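Local coordinates for peptidyl-prolyl cis-trans isomerase ([Pseudomonas syringae] pv. tomato str. DC3000, PDB 5XB0), which probably catalyses cis-trans isomerisation of the peptide bond before proline in proteins, through the FKBP-type domain contained in this chain, at residues V26-L29 with I33-T36; S86-M91 with W97-P102; Q105-E110 with T120-E125. All coordinates share one frame; numbering follows the deposited sequence.

Overall arrangement
The three contacts follow one another along the chain and meet in one antiparallel sheet. Contact 1 pairs strand 27-28 with strand 34-37 through backbone hydrogen bonds and is partly buried, with its outer strand facing solvent. Contact 2 is the buried one, about 7 Å from contact 1 between centres; it packs residues 87-91 on strand 96-101 through side chains, with no hydrogen bond between its segments. Contact 3, partly buried, joins a loop to L122 of strand 122-132 by one leucine methyl and to T120, just before it, by two waters. Strand 96-101, the strand of contact 2, is bonded to a strand of each of the other contacts.

Contact 1: V26-L29 with I33-T36; sequences VKEL and ILMT
K27 and M35 face each other as an antiparallel hydrogen-bonded pair and exchange two backbone bonds. K27 N donates to M35 O at 2.8 Å with an angle of 171° at the hydrogen, and the return bond from M35 N to K27 O matches it at 2.8 Å. A third bond, L29 N to I33 O, is more bent, with 144° at the hydrogen, at the end of the hairpin nearest its connecting turn. Each of the three acceptor oxygens also receives a CA-H contact: V26 CA lies 3.4 Å from M35 O, L34 CA approaches K27 O, and E28 CA approaches I33 O. The backbones of L34 and T36 are engaged on the other edge of their strand, where they bond V100 and R98, so strand 34-37 is held from both sides.

The side chains split between two faces. On the face of K27 and M35, the methionine CE reaches the lysine CG at 4.2 Å while the end of the lysine leads away. Beyond them L29 CD1 packs on M35 CB at 3.8 Å and also meets I33 CG2; L29 and I33 both touch A87 of helix 82-87. On the opposite face E28 and L34 form the non-hydrogen-bonded pair, where E28 CG brushes L34 CD2. E28 OE2 makes a salt bridge with K21 NZ, and L34 is packed by helix 6-21. V26 straddles its partners: with CG1 anti to the backbone N (chi1 173°), that methyl rests on L34 CB at 3.8 Å and CG2 comes 3.5 Å from T36 OG1. The chemistry implies a hairpin whose three backbone bonds fit the K27-M35 register, with apolar contacts from both segments and the charged side chains, K27 and E28, on 26-29.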
loop_
_atom_site.group_PDB
_atom_site.type_symbol
_atom_site.label_atom_id
_atom_site.label_comp_id
_atom_site.label_asym_id
_atom_site.label_seq_id
_atom_site.Cartn_x
_atom_site.Cartn_y
_atom_site.Cartn_z
ATOM N N VAL A 26 -4.681 14.028 2.250
ATOM C CA VAL A 26 -4.860 12.583 2.296
ATOM C C VAL A 26 -6.293 12.205 1.964
ATOM O O VAL A 26 -7.244 12.756 2.524
ATOM C CB VAL A 26 -4.457 12.016 3.662
ATOM C CG1 VAL A 26 -4.820 10.530 3.751
ATOM C CG2 VAL A 26 -2.950 12.212 3.875
ATOM N N LYS A 27 -6.443 11.287 1.017
ATOM C CA LYS A 27 -7.757 10.775 0.659
ATOM C C LYS A 27 -7.914 9.365 1.220
ATOM O O LYS A 27 -7.003 8.539 1.103
ATOM C CB LYS A 27 -7.951 10.758 -0.855
ATOM C CG LYS A 27 -7.626 12.065 -1.553
ATOM C CD LYS A 27 -8.304 13.227 -0.864
ATOM C CE LYS A 27 -7.924 14.549 -1.522
ATOM N NZ LYS A 27 -8.361 14.571 -2.946
ATOM N N GLU A 28 -9.061 9.088 1.831
ATOM C CA GLU A 28 -9.331 7.748 2.321
ATOM C C GLU A 28 -10.079 6.959 1.264
ATOM O O GLU A 28 -11.259 7.224 0.998
ATOM C CB GLU A 28 -10.134 7.773 3.624
ATOM C CG GLU A 28 -10.366 6.373 4.183
ATOM C CD GLU A 28 -11.216 6.358 5.449
ATOM O OE1 GLU A 28 -11.505 5.248 5.946
ATOM O OE2 GLU A 28 -11.605 7.445 5.929
ATOM N N LEU A 29 -9.374 6.005 0.652
ATOM C CA LEU A 29 -9.965 5.122 -0.343
ATOM C C LEU A 29 -10.733 4.001 0.350
ATOM O O LEU A 29 -10.923 4.025 1.575
ATOM C CB LEU A 29 -8.873 4.559 -1.257
ATOM C CG LEU A 29 -7.876 5.579 -1.839
ATOM C CD1 LEU A 29 -6.803 4.857 -2.638
ATOM C CD2 LEU A 29 -8.599 6.594 -2.732
ATOM N N ILE A 33 -7.501 2.360 3.128
ATOM C CA ILE A 33 -6.248 2.744 2.479
ATOM C C ILE A 33 -6.195 4.262 2.352
ATOM O O ILE A 33 -7.185 4.895 1.961
ATOM C CB ILE A 33 -6.077 2.083 1.081
ATOM C CG1 ILE A 33 -5.711 0.604 1.218
ATOM C CG2 ILE A 33 -4.940 2.751 0.301
ATOM C CD1 ILE A 33 -6.828 -0.297 1.651
ATOM N N LEU A 34 -5.047 4.847 2.692
ATOM C CA LEU A 34 -4.869 6.295 2.659
ATOM C C LEU A 34 -3.925 6.699 1.542
ATOM O O LEU A 34 -2.802 6.212 1.472
ATOM C CB LEU A 34 -4.322 6.799 3.989
ATOM C CG LEU A 34 -5.073 6.326 5.232
ATOM C CD1 LEU A 34 -4.296 6.669 6.508
ATOM C CD2 LEU A 34 -6.468 6.943 5.281
ATOM N N MET A 35 -4.376 7.612 0.694
ATOM C CA MET A 35 -3.613 8.000 -0.475
ATOM C C MET A 35 -3.223 9.467 -0.422
ATOM O O MET A 35 -4.035 10.346 -0.075
ATOM C CB MET A 35 -4.425 7.721 -1.749
ATOM C CG MET A 35 -3.693 8.026 -3.053
ATOM S SD MET A 35 -3.833 9.740 -3.610
ATOM C CE MET A 35 -5.497 9.738 -4.271
ATOM N N THR A 36 -1.978 9.731 -0.783
ATOM C CA THR A 36 -1.513 11.087 -1.026
ATOM C C THR A 36 -0.963 11.154 -2.445
ATOM O O THR A 36 -0.165 10.306 -2.827
ATOM C CB THR A 36 -0.419 11.500 -0.035
ATOM O OG1 THR A 36 -0.851 11.226 1.306
ATOM C CG2 THR A 36 -0.108 12.992 -0.176
#

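Contact 2: S86-M91 with W97-P102; sequences SALQNM and WRLVIP
M91 lies along the W97 indole, and the main interaction is CH-pi. M91 CG sits 3.8 Å from the centroid of the six-membered ring and 10° off the ring normal, hence squarely over that face. The extended side chain, with CG anti to the backbone N (chi1 -169°), then runs past the ring: SD makes an oblique Met-aromatic contact at 4.5 Å from the same centroid, and CE ends 3.7 Å from W97 CG.

Polar groups approach the indole differently. A87 O lies at the ring edge, 3.8 Å from CZ3, while N90 O comes obliquely to 3.4 Å from CH2. A87 O is itself gripped twice, by N90 N and by N90 ND2 (3.1 Å), both from the same face of its carbonyl plane; the side-chain bond ties N90 back to A87. W97 NE1 hydrogen-bonds E37 OE2.

Purely apolar contacts complete the interface: L99 CD1 meets A87 CB at 3.9 Å and L88 CD2 at 4.1 Å. Since no hydrogen bond spans the two segments, residues 87-91 rest on strand 96-101 of the FKBP sheet through apolar contacts, the CH-pi contact and the carbonyls near the indole, an attachment that is probably largely dispersive.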
loop_
_atom_site.group_PDB
_atom_site.type_symbol
_atom_site.label_atom_id
_atom_site.label_comp_id
_atom_site.label_asym_id
_atom_site.label_seq_id
_atom_site.Cartn_x
_atom_site.Cartn_y
_atom_site.Cartn_z
ATOM N N SER A 86 -7.658 -2.868 -4.409
ATOM C CA SER A 86 -8.688 -1.851 -4.358
ATOM C C SER A 86 -8.134 -0.476 -4.696
ATOM O O SER A 86 -8.733 0.256 -5.469
ATOM C CB SER A 86 -9.356 -1.822 -2.982
ATOM O OG SER A 86 -8.395 -1.654 -1.961
ATOM N N ALA A 87 -7.004 -0.112 -4.102
ATOM C CA ALA A 87 -6.543 1.263 -4.243
ATOM C C ALA A 87 -6.141 1.572 -5.680
ATOM O O ALA A 87 -6.455 2.645 -6.202
ATOM C CB ALA A 87 -5.378 1.535 -3.299
ATOM N N LEU A 88 -5.462 0.632 -6.330
ATOM C CA LEU A 88 -4.873 0.959 -7.627
ATOM C C LEU A 88 -5.923 1.075 -8.739
ATOM O O LEU A 88 -5.660 1.662 -9.793
ATOM C CB LEU A 88 -3.798 -0.060 -7.992
ATOM C CG LEU A 88 -2.564 -0.027 -7.085
ATOM C CD1 LEU A 88 -1.462 -0.961 -7.602
ATOM C CD2 LEU A 88 -2.036 1.402 -6.936
ATOM N N GLN A 89 -7.130 0.563 -8.507
ATOM C CA GLN A 89 -8.207 0.771 -9.484
ATOM C C GLN A 89 -8.571 2.247 -9.643
ATOM O O GLN A 89 -9.215 2.631 -10.622
ATOM C CB GLN A 89 -9.449 -0.019 -9.078
ATOM C CG GLN A 89 -9.279 -1.506 -9.278
ATOM C CD GLN A 89 -10.490 -2.278 -8.807
ATOM O OE1 GLN A 89 -11.577 -2.180 -9.391
ATOM N NE2 GLN A 89 -10.319 -3.029 -7.725
ATOM N N ASN A 90 -8.144 3.064 -8.685
ATOM C CA ASN A 90 -8.382 4.501 -8.715
ATOM C C ASN A 90 -7.289 5.279 -9.424
ATOM O O ASN A 90 -7.432 6.482 -9.676
ATOM C CB ASN A 90 -8.498 5.031 -7.291
ATOM C CG ASN A 90 -9.663 4.438 -6.554
ATOM O OD1 ASN A 90 -10.807 4.780 -6.832
ATOM N ND2 ASN A 90 -9.384 3.539 -5.614
ATOM N N MET A 91 -6.192 4.597 -9.733
ATOM C CA MET A 91 -4.960 5.283 -10.095
ATOM C C MET A 91 -4.758 5.384 -11.603
ATOM O O MET A 91 -4.715 4.372 -12.289
ATOM C CB MET A 91 -3.773 4.555 -9.469
ATOM C CG MET A 91 -2.485 5.339 -9.570
ATOM S SD MET A 91 -1.141 4.496 -8.718
ATOM C CE MET A 91 0.158 5.728 -8.857
ATOM N N TRP A 97 1.812 7.962 -6.445
ATOM C CA TRP A 97 1.005 7.971 -5.227
ATOM C C TRP A 97 1.745 7.409 -4.028
ATOM O O TRP A 97 2.533 6.472 -4.162
ATOM C CB TRP A 97 -0.271 7.145 -5.419
ATOM C CG TRP A 97 -1.361 7.839 -6.167
ATOM C CD1 TRP A 97 -1.293 9.052 -6.796
ATOM C CD2 TRP A 97 -2.699 7.366 -6.347
ATOM N NE1 TRP A 97 -2.514 9.364 -7.358
ATOM C CE2 TRP A 97 -3.395 8.351 -7.083
ATOM C CE3 TRP A 97 -3.385 6.208 -5.941
ATOM C CZ2 TRP A 97 -4.735 8.206 -7.449
ATOM C CZ3 TRP A 97 -4.723 6.077 -6.287
ATOM C CH2 TRP A 97 -5.378 7.073 -7.035
ATOM N N ARG A 98 1.464 7.976 -2.855
ATOM C CA ARG A 98 1.825 7.372 -1.584
ATOM C C ARG A 98 0.584 6.683 -1.042
ATOM O O ARG A 98 -0.493 7.279 -1.010
ATOM C CB ARG A 98 2.349 8.433 -0.605
ATOM C CG ARG A 98 2.634 7.915 0.808
ATOM C CD ARG A 98 3.358 9.014 1.591
ATOM N NE ARG A 98 3.897 8.592 2.881
ATOM C CZ ARG A 98 3.178 8.586 3.995
ATOM N NH1 ARG A 98 1.902 8.944 3.940
ATOM N NH2 ARG A 98 3.721 8.209 5.151
ATOM N N LEU A 99 0.719 5.412 -0.694
ATOM C CA LEU A 99 -0.372 4.650 -0.089
ATOM C C LEU A 99 0.020 4.187 1.292
ATOM O O LEU A 99 1.090 3.608 1.465
ATOM C CB LEU A 99 -0.729 3.420 -0.930
ATOM C CG LEU A 99 -1.222 3.622 -2.354
ATOM C CD1 LEU A 99 -1.553 2.262 -2.974
ATOM C CD2 LEU A 99 -2.448 4.535 -2.378
ATOM N N VAL A 100 -0.853 4.395 2.267
ATOM C CA VAL A 100 -0.678 3.793 3.580
ATOM C C VAL A 100 -1.766 2.749 3.727
ATOM O O VAL A 100 -2.947 3.066 3.633
ATOM C CB VAL A 100 -0.770 4.819 4.727
ATOM C CG1 VAL A 100 -0.467 4.150 6.060
ATOM C CG2 VAL A 100 0.208 5.963 4.493
ATOM N N ILE A 101 -1.357 1.505 3.937
ATOM C CA ILE A 101 -2.276 0.373 3.882
ATOM C C ILE A 101 -2.355 -0.285 5.252
ATOM O O ILE A 101 -1.328 -0.719 5.792
ATOM C CB ILE A 101 -1.809 -0.642 2.803
ATOM C CG1 ILE A 101 -1.705 0.082 1.449
ATOM C CG2 ILE A 101 -2.741 -1.840 2.721
ATOM C CD1 ILE A 101 -1.191 -0.775 0.318
ATOM N N PRO A 102 -3.567 -0.356 5.831
ATOM C CA PRO A 102 -3.713 -1.024 7.134
ATOM C C PRO A 102 -3.359 -2.488 7.040
ATOM O O PRO A 102 -3.464 -3.082 5.959
ATOM C CB PRO A 102 -5.201 -0.833 7.484
ATOM C CG PRO A 102 -5.868 -0.621 6.175
ATOM C CD PRO A 102 -4.862 0.086 5.284
#

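Contact 3: Q105-E110 with T120-E125; sequences QAYGAE and TPLVFE
L122 meets A106 and Y107 in a small, partly buried contact that joins the loop between strands 96-101 and 122-132, which are antiparallel neighbours in the FKBP-type sheet, to the start of the latter. Its direct part is apolar and its polar part runs through water; no hydrogen bond passes straight between the two segments.

The apolar part depends on one methyl. L122 CD1 is 3.6 Å from A106 CB, whose bond from CA points at the strand, and 3.8 Å from Y107 CD2. Around the tyrosine this methyl stands at the ring edge, near the ring plane, so it does not stack on a face. The Y107 and L122 side chains cross at about a right angle. L122 has CG anti to its carbonyl carbon (chi1 -56°) and an extended second torsion (-179°), which carries CD1 out to the loop. Its backbone stays in the sheet, bonded to I101.

In FKBPs this loop typically flanks the proline-binding pocket. Perhaps consistent with such a place, Y107 OH makes a weak hydrogen bond to a bound tartaric acid, probably from the crystallisation liquor. Further along the strand, F124 packs edge-to-face with W84.

Between the loop and T120, just before the strand, two waters bridge the backbones. G108 has a positive phi (61°), a conformation glycine adopts easily, and its backbone also bonds F119. One water accepts from Y107 N at 2.9 Å and donates to T120 O at 2.7 Å, which satisfies a loop donor and an acceptor beside the strand at once. The second works in the reverse sense, donating to G108 O at 2.8 Å while accepting from T120 N at 3.2 Å, so that both backbone polar atoms of T120 are tied to the loop through a single water each.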
loop_
_atom_site.group_PDB
_atom_site.type_symbol
_atom_site.label_atom_id
_atom_site.label_comp_id
_atom_site.label_asym_id
_atom_site.label_seq_id
_atom_site.Cartn_x
_atom_site.Cartn_y
_atom_site.Cartn_z
ATOM N N GLN A 105 -5.315 -5.107 5.239
ATOM C CA GLN A 105 -5.325 -5.072 3.782
ATOM C C GLN A 105 -3.936 -5.380 3.228
ATOM O O GLN A 105 -3.664 -5.181 2.043
ATOM C CB GLN A 105 -5.821 -3.708 3.290
ATOM C CG GLN A 105 -7.294 -3.491 3.520
ATOM C CD GLN A 105 -8.121 -4.320 2.553
ATOM O OE1 GLN A 105 -7.771 -4.439 1.381
ATOM N NE2 GLN A 105 -9.192 -4.904 3.037
ATOM N N ALA A 106 -3.067 -5.879 4.100
ATOM C CA ALA A 106 -1.697 -6.229 3.740
ATOM C C ALA A 106 -1.414 -7.645 4.260
ATOM O O ALA A 106 -2.046 -8.604 3.797
ATOM C CB ALA A 106 -0.728 -5.218 4.304
ATOM N N TYR A 107 -0.523 -7.799 5.239
ATOM C CA TYR A 107 -0.195 -9.151 5.717
ATOM C C TYR A 107 -0.845 -9.511 7.058
ATOM O O TYR A 107 -0.655 -10.621 7.560
ATOM C CB TYR A 107 1.327 -9.335 5.802
ATOM C CG TYR A 107 1.982 -9.236 4.438
ATOM C CD1 TYR A 107 1.959 -10.311 3.559
ATOM C CD2 TYR A 107 2.560 -8.051 4.007
ATOM C CE1 TYR A 107 2.527 -10.216 2.300
ATOM C CE2 TYR A 107 3.133 -7.949 2.740
ATOM C CZ TYR A 107 3.106 -9.033 1.901
ATOM O OH TYR A 107 3.668 -8.946 0.645
ATOM N N GLY A 108 -1.608 -8.583 7.629
ATOM C CA GLY A 108 -2.516 -8.916 8.722
ATOM C C GLY A 108 -1.870 -9.470 9.982
ATOM O O GLY A 108 -0.728 -9.146 10.314
ATOM N N ALA A 109 -2.624 -10.298 10.697
ATOM C CA ALA A 109 -2.141 -10.914 11.927
ATOM C C ALA A 109 -0.965 -11.853 11.690
ATOM O O ALA A 109 -0.132 -12.050 12.571
ATOM C CB ALA A 109 -3.258 -11.672 12.598
ATOM N N GLU A 110 -0.905 -12.445 10.505
ATOM C CA GLU A 110 0.130 -13.427 10.216
ATOM C C GLU A 110 1.475 -12.764 9.936
ATOM O O GLU A 110 2.532 -13.312 10.268
ATOM C CB GLU A 110 -0.279 -14.301 9.030
ATOM C CG GLU A 110 0.814 -15.279 8.601
ATOM C CD GLU A 110 0.292 -16.463 7.807
ATOM O OE1 GLU A 110 -0.784 -16.349 7.179
ATOM O OE2 GLU A 110 0.971 -17.510 7.807
ATOM N N THR A 120 1.256 -4.906 11.066
ATOM C CA THR A 120 2.101 -3.829 10.566
ATOM C C THR A 120 1.458 -3.145 9.359
ATOM O O THR A 120 1.353 -3.742 8.284
ATOM C CB THR A 120 3.481 -4.355 10.171
ATOM O OG1 THR A 120 4.082 -5.010 11.293
ATOM C CG2 THR A 120 4.387 -3.224 9.723
ATOM N N PRO A 121 1.021 -1.889 9.528
ATOM C CA PRO A 121 0.613 -1.116 8.349
ATOM C C PRO A 121 1.810 -0.869 7.427
ATOM O O PRO A 121 2.940 -0.801 7.900
ATOM C CB PRO A 121 0.075 0.188 8.945
ATOM C CG PRO A 121 0.737 0.300 10.288
ATOM C CD PRO A 121 1.037 -1.091 10.766
ATOM N N LEU A 122 1.569 -0.767 6.126
ATOM C CA LEU A 122 2.661 -0.625 5.161
ATOM C C LEU A 122 2.555 0.694 4.418
ATOM O O LEU A 122 1.453 1.153 4.124
ATOM C CB LEU A 122 2.647 -1.781 4.161
ATOM C CG LEU A 122 2.702 -3.189 4.762
ATOM C CD1 LEU A 122 2.701 -4.239 3.653
ATOM C CD2 LEU A 122 3.947 -3.318 5.637
ATOM N N VAL A 123 3.701 1.292 4.102
ATOM C CA VAL A 123 3.730 2.554 3.366
ATOM C C VAL A 123 4.388 2.336 2.018
ATOM O O VAL A 123 5.538 1.924 1.952
ATOM C CB VAL A 123 4.494 3.640 4.135
ATOM C CG1 VAL A 123 4.435 4.955 3.391
ATOM C CG2 VAL A 123 3.911 3.790 5.553
ATOM N N PHE A 124 3.641 2.580 0.947
ATOM C CA PHE A 124 4.169 2.410 -0.407
ATOM C C PHE A 124 4.304 3.729 -1.129
ATOM O O PHE A 124 3.461 4.606 -0.990
ATOM C CB PHE A 124 3.255 1.513 -1.237
ATOM C CG PHE A 124 3.300 0.076 -0.854
ATOM C CD1 PHE A 124 4.209 -0.778 -1.452
ATOM C CD2 PHE A 124 2.414 -0.434 0.080
ATOM C CE1 PHE A 124 4.245 -2.126 -1.105
ATOM C CE2 PHE A 124 2.454 -1.780 0.436
ATOM C CZ PHE A 124 3.368 -2.622 -0.166
ATOM N N GLU A 125 5.361 3.868 -1.917
ATOM C CA GLU A 125 5.362 4.888 -2.947
ATOM C C GLU A 125 5.310 4.163 -4.285
ATOM O O GLU A 125 6.118 3.280 -4.525
ATOM C CB GLU A 125 6.590 5.788 -2.827
ATOM C CG GLU A 125 6.532 6.647 -1.568
ATOM C CD GLU A 125 7.377 7.902 -1.653
ATOM O OE1 GLU A 125 7.752 8.301 -2.779
ATOM O OE2 GLU A 125 7.655 8.494 -0.589
HETATM O O HOH W 1 1.097 -6.098 6.929
HETATM O O HOH W 2 1.386 -7.567 9.249
#